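Local coordinates for replicative DNA helicase (Nostoc punctiforme, PDB 4O1R), which probably carries out protein splicing as an intein of the HINT fold, excising itself from a replicative DNA helicase precursor and joining the flanking exteins, at residues G3-A6 against G7-V11; K77-I81 against N82-R86. All blocks are in the same frame, centred on the assembly; numbering follows the deposited sequence.

Interaction 1: residues G3-A6 against G7-V11; sequences GALA and GDSLV. Unlike the reference sequence in segment 3-6: Ala4 (reference Cys).
A type I beta turn runs from Ala6 to Ser9, closed by Ser9 N donating to Ala6 O at 3.1 Å with an N-H...O angle of 160°. It lies near the start of an intein of the HINT fold, just after the short strand 5-6, and leads into the strand that begins at Leu10. The two segments follow directly in sequence, and the contact between them is local. Ser9 grips the same carbonyl a second time through its side chain: Ser9 OG donates to Ala6 O at 2.7 Å. Both donors come from the same face of the carbonyl plane. The backbone N-H sits well above that plane, while the hydroxyl is tilted only 24° from it. The Ser9 hydroxyl lies beside its own backbone N (chi1 -56°), which lets the two donors share one acceptor. The double grip helps to fix the rotation of the serine, which is buried. Leu5 packs on the turn through its first side-chain carbon, with Leu5 CB 3.5 Å from Ser9 OG. The Leu5 side chain also touches Ile70 and Ala72 of strand 69-72 and Phe133 and Ala135 of strand 132-135. Ala4 stands where the reference has cysteine, which in inteins is usually the splicing nucleophile. Its backbone N bonds Thr73 OG1 and its carbonyl bonds His76 ND1, consistent with the Thr-x-x-His motif of this family. The turn thus lies a few residues beyond the probable splice junction. The hydroxyl bond also draws the serine methylene in, with Ser9 CB 3.2 Å from Ala6 O.

Interaction 2: residues K77-I81 against N82-R86; sequences KFLTI and NGWKR. With NA (sodium ion), chain D.
Trp84 lays one face of its indole over Leu79, its neighbour across the antiparallel beta hairpin of strands 77-80 and 83-86. Leu79 CB makes a CH-pi contact, 3.7 Å from the centroid of the Trp84 six-membered ring and 12° off the ring normal. Leu79 CD1 lies over the same face, nearer the middle of the indole. Leu79 CG is anti to the backbone N (chi1 -178°), and CD1 branches from it under the ring. Trp84 NE1 bonds Glu38, and the ring also meets His141 edge-to-face. On the same side of the hairpin, the extended Lys77 chain passes Trp84 CB and Arg86 CG. One water accepts from Lys77 NZ and donates to Trp84 O. The other side carries Phe78, Thr80 and Lys85. Phe78 and Lys85 form a hydrogen-bonded backbone pair, as do Thr80 and Gly83 next to the type I turn. Thr80 OG1 donates to Gly83 O at 2.8 Å, in the carbonyl plane and on a lone pair. The same hydroxyl accepts a bond from Asn82 N at 3.1 Å. The aliphatic part of Lys85 crosses Thr80 at about a right angle before its ammonium group, Lys85 NZ, forms a salt bridge with Glu94. At the turn, Ile81 O binds a sodium ion at 2.4 Å. Four waters complete the observed shell, and one of them donates to Asn82 OD1. The turn thus uses its polar atoms in two ways: Thr80 braces it from within, while Ile81 offers a carbonyl to a largely hydrated cation.

Interactions 1 and 2 are separate local turns in series along the chain. Their centres are about 18 Å apart, on opposite sides of the chain's centre. Their nearest atoms come within about 5 Å but do not touch. The probable splicing site links them. His76, which bonds Ala4 of interaction 1, immediately precedes Lys77, where segment 77-81 begins. At the other end of the chain, His141, one residue before the C-terminus, pairs with Lys77 by a backbone hydrogen bond. The sodium ion held by Ile81 sits at the turn of interaction 2 and has no ligand in segments 3-6 or 7-11. Another sodium ion lies about 8 Å from the Lys85 side chain.

Interaction 1: residues G3-A6 against G7-V11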
loop_
_atom_site.group_PDB
_atom_site.type_symbol
_atom_site.label_atom_id
_atom_site.label_comp_id
_atom_site.label_asym_id
_atom_site.label_seq_id
_atom_site.Cartn_x
_atom_site.Cartn_y
_atom_site.Cartn_z
ATOM N N GLY A 3 -0.355 -10.286 -3.800
ATOM C CA GLY A 3 0.886 -9.555 -3.661
ATOM C C GLY A 3 1.163 -9.146 -2.229
ATOM O O GLY A 3 0.341 -9.357 -1.327
ATOM N N ALA A 4 2.324 -8.544 -2.020
ATOM C CA ALA A 4 2.793 -8.285 -0.666
ATOM C C ALA A 4 3.817 -7.160 -0.658
ATOM O O ALA A 4 4.181 -6.621 -1.717
ATOM C CB ALA A 4 3.332 -9.568 -0.038
ATOM N N LEU A 5 4.257 -6.800 0.539
ATOM C CA LEU A 5 5.098 -5.622 0.769
ATOM C C LEU A 5 6.306 -5.947 1.601
ATOM O O LEU A 5 6.281 -6.860 2.435
ATOM C CB LEU A 5 4.306 -4.544 1.519
ATOM C CG LEU A 5 3.075 -3.981 0.819
ATOM C CD1 LEU A 5 2.354 -3.062 1.792
ATOM C CD2 LEU A 5 3.476 -3.218 -0.447
ATOM N N ALA A 6 7.352 -5.145 1.443
ATOM C CA ALA A 6 8.512 -5.257 2.341
ATOM C C ALA A 6 8.071 -5.070 3.794
ATOM O O ALA A 6 7.144 -4.307 4.087
ATOM C CB ALA A 6 9.572 -4.224 1.977
ATOM N N GLY A 7 8.755 -5.762 4.700
ATOM C CA GLY A 7 8.406 -5.726 6.127
ATOM C C GLY A 7 8.498 -4.375 6.802
ATOM O O GLY A 7 7.794 -4.133 7.797
ATOM N N ASP A 8 9.328 -3.481 6.255
ATOM C CA ASP A 8 9.483 -2.152 6.835
ATOM C C ASP A 8 8.451 -1.151 6.329
ATOM O O ASP A 8 8.456 0.003 6.744
ATOM C CB ASP A 8 10.912 -1.598 6.671
ATOM C CG ASP A 8 11.360 -1.493 5.236
ATOM O OD1 ASP A 8 10.747 -2.119 4.351
ATOM O OD2 ASP A 8 12.376 -0.798 5.003
ATOM N N SER A 9 7.559 -1.594 5.446
ATOM C CA SER A 9 6.476 -0.733 4.961
ATOM C C SER A 9 5.622 -0.264 6.135
ATOM O O SER A 9 5.205 -1.075 6.948
ATOM C CB SER A 9 5.587 -1.481 3.969
ATOM O OG SER A 9 6.346 -2.010 2.884
ATOM N N LEU A 10 5.353 1.033 6.211
ATOM C CA LEU A 10 4.662 1.596 7.372
ATOM C C LEU A 10 3.168 1.712 7.161
ATOM O O LEU A 10 2.712 2.269 6.154
ATOM C CB LEU A 10 5.216 2.983 7.678
ATOM C CG LEU A 10 6.678 3.051 8.085
ATOM C CD1 LEU A 10 7.119 4.494 8.231
ATOM C CD2 LEU A 10 6.903 2.296 9.388
ATOM N N VAL A 11 2.400 1.193 8.112
ATOM C CA VAL A 11 0.965 1.417 8.129
ATOM C C VAL A 11 0.613 2.246 9.361
ATOM O O VAL A 11 1.281 2.143 10.390
ATOM C CB VAL A 11 0.297 0.021 8.228
ATOM C CG1 VAL A 11 -1.187 0.114 8.095
ATOM C CG2 VAL A 11 0.890 -0.948 7.169
#

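Interaction 2: residues K77-I81 against N82-R86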
loop_
_atom_site.group_PDB
_atom_site.type_symbol
_atom_site.label_atom_id
_atom_site.label_comp_id
_atom_site.label_asym_id
_atom_site.label_seq_id
_atom_site.Cartn_x
_atom_site.Cartn_y
_atom_site.Cartn_z
ATOM N N LYS A 77 -1.080 -4.542 -6.527
ATOM C CA LYS A 77 -1.832 -3.543 -7.300
ATOM C C LYS A 77 -1.877 -2.169 -6.625
ATOM O O LYS A 77 -1.952 -2.043 -5.394
ATOM C CB LYS A 77 -3.248 -4.032 -7.615
ATOM C CG LYS A 77 -3.280 -5.236 -8.580
ATOM C CD LYS A 77 -4.694 -5.573 -9.040
ATOM C CE LYS A 77 -4.673 -6.710 -10.046
ATOM N NZ LYS A 77 -6.009 -6.947 -10.642
ATOM N N PHE A 78 -1.801 -1.156 -7.483
ATOM C CA PHE A 78 -1.875 0.262 -7.137
ATOM C C PHE A 78 -2.974 0.887 -7.981
ATOM O O PHE A 78 -3.353 0.333 -9.018
ATOM C CB PHE A 78 -0.535 0.934 -7.435
ATOM C CG PHE A 78 0.580 0.417 -6.573
ATOM C CD1 PHE A 78 1.235 -0.769 -6.895
ATOM C CD2 PHE A 78 0.956 1.088 -5.414
ATOM C CE1 PHE A 78 2.247 -1.264 -6.085
ATOM C CE2 PHE A 78 1.977 0.594 -4.606
ATOM C CZ PHE A 78 2.615 -0.584 -4.944
ATOM N N LEU A 79 -3.507 2.026 -7.544
ATOM C CA LEU A 79 -4.663 2.593 -8.236
ATOM C C LEU A 79 -4.257 3.684 -9.220
ATOM O O LEU A 79 -3.639 4.683 -8.835
ATOM C CB LEU A 79 -5.665 3.158 -7.222
ATOM C CG LEU A 79 -6.943 3.749 -7.836
ATOM C CD1 LEU A 79 -7.709 2.726 -8.656
ATOM C CD2 LEU A 79 -7.827 4.324 -6.748
ATOM N N THR A 80 -4.597 3.483 -10.489
ATOM C CA THR A 80 -4.409 4.521 -11.503
ATOM C C THR A 80 -5.775 5.118 -11.871
ATOM O O THR A 80 -6.815 4.603 -11.453
ATOM C CB THR A 80 -3.776 3.964 -12.798
ATOM O OG1 THR A 80 -4.762 3.225 -13.550
ATOM C CG2 THR A 80 -2.556 3.098 -12.490
ATOM N N ILE A 81 -5.771 6.178 -12.682
ATOM C CA ILE A 81 -7.016 6.820 -13.118
ATOM C C ILE A 81 -7.827 5.889 -14.023
ATOM O O ILE A 81 -9.015 6.133 -14.264
ATOM C CB ILE A 81 -6.701 8.170 -13.836
ATOM C CG1 ILE A 81 -7.922 9.099 -13.883
ATOM C CG2 ILE A 81 -6.137 7.946 -15.237
ATOM C CD1 ILE A 81 -8.333 9.589 -12.552
ATOM N N ASN A 82 -7.180 4.843 -14.527
ATOM C CA ASN A 82 -7.840 3.835 -15.346
ATOM C C ASN A 82 -7.963 2.480 -14.640
ATOM O O ASN A 82 -8.117 1.449 -15.301
ATOM C CB ASN A 82 -7.193 3.745 -16.737
ATOM C CG ASN A 82 -7.624 4.895 -17.628
ATOM O OD1 ASN A 82 -8.818 5.143 -17.778
ATOM N ND2 ASN A 82 -6.663 5.634 -18.174
ATOM N N GLY A 83 -7.932 2.497 -13.308
ATOM C CA GLY A 83 -8.189 1.285 -12.533
ATOM C C GLY A 83 -6.971 0.746 -11.815
ATOM O O GLY A 83 -5.848 1.263 -11.923
ATOM N N TRP A 84 -7.189 -0.318 -11.055
ATOM C CA TRP A 84 -6.090 -0.966 -10.332
ATOM C C TRP A 84 -5.182 -1.699 -11.314
ATOM O O TRP A 84 -5.660 -2.360 -12.245
ATOM C CB TRP A 84 -6.653 -1.960 -9.309
ATOM C CG TRP A 84 -7.434 -1.302 -8.223
ATOM C CD1 TRP A 84 -8.794 -1.131 -8.178
ATOM C CD2 TRP A 84 -6.915 -0.706 -7.031
ATOM N NE1 TRP A 84 -9.149 -0.468 -7.028
ATOM C CE2 TRP A 84 -8.021 -0.204 -6.297
ATOM C CE3 TRP A 84 -5.624 -0.569 -6.495
ATOM C CZ2 TRP A 84 -7.874 0.436 -5.059
ATOM C CZ3 TRP A 84 -5.480 0.067 -5.255
ATOM C CH2 TRP A 84 -6.604 0.561 -4.560
ATOM N N LYS A 85 -3.872 -1.563 -11.113
ATOM C CA LYS A 85 -2.873 -2.206 -11.977
ATOM C C LYS A 85 -1.751 -2.800 -11.141
ATOM O O LYS A 85 -1.326 -2.210 -10.134
ATOM C CB LYS A 85 -2.247 -1.189 -12.940
ATOM C CG LYS A 85 -3.209 -0.569 -13.942
ATOM C CD LYS A 85 -2.445 0.014 -15.098
ATOM C CE LYS A 85 -3.378 0.616 -16.105
ATOM N NZ LYS A 85 -2.587 1.316 -17.149
ATOM N N ARG A 86 -1.283 -3.970 -11.558
ATOM C CA ARG A 86 -0.083 -4.566 -10.976
ATOM C C ARG A 86 1.111 -3.640 -11.132
ATOM O O ARG A 86 1.256 -2.960 -12.163
ATOM C CB ARG A 86 0.246 -5.860 -11.707
ATOM C CG ARG A 86 -0.788 -6.965 -11.563
ATOM C CD ARG A 86 -0.537 -8.064 -12.584
ATOM N NE ARG A 86 0.808 -8.636 -12.432
ATOM C CZ ARG A 86 1.073 -9.867 -12.003
ATOM N NH1 ARG A 86 0.091 -10.682 -11.634
ATOM N NH2 ARG A 86 2.344 -10.258 -11.921
HETATM NA NA NA D . -11.271 6.588 -14.724
HETATM O O HOH W 1 -5.932 -5.002 -12.672
HETATM O O HOH W 2 -10.544 6.858 -16.810
HETATM O O HOH W 3 -11.577 9.036 -14.835
HETATM O O HOH W 4 -11.301 7.041 -12.343
HETATM O O HOH W 5 -11.851 4.589 -15.190
#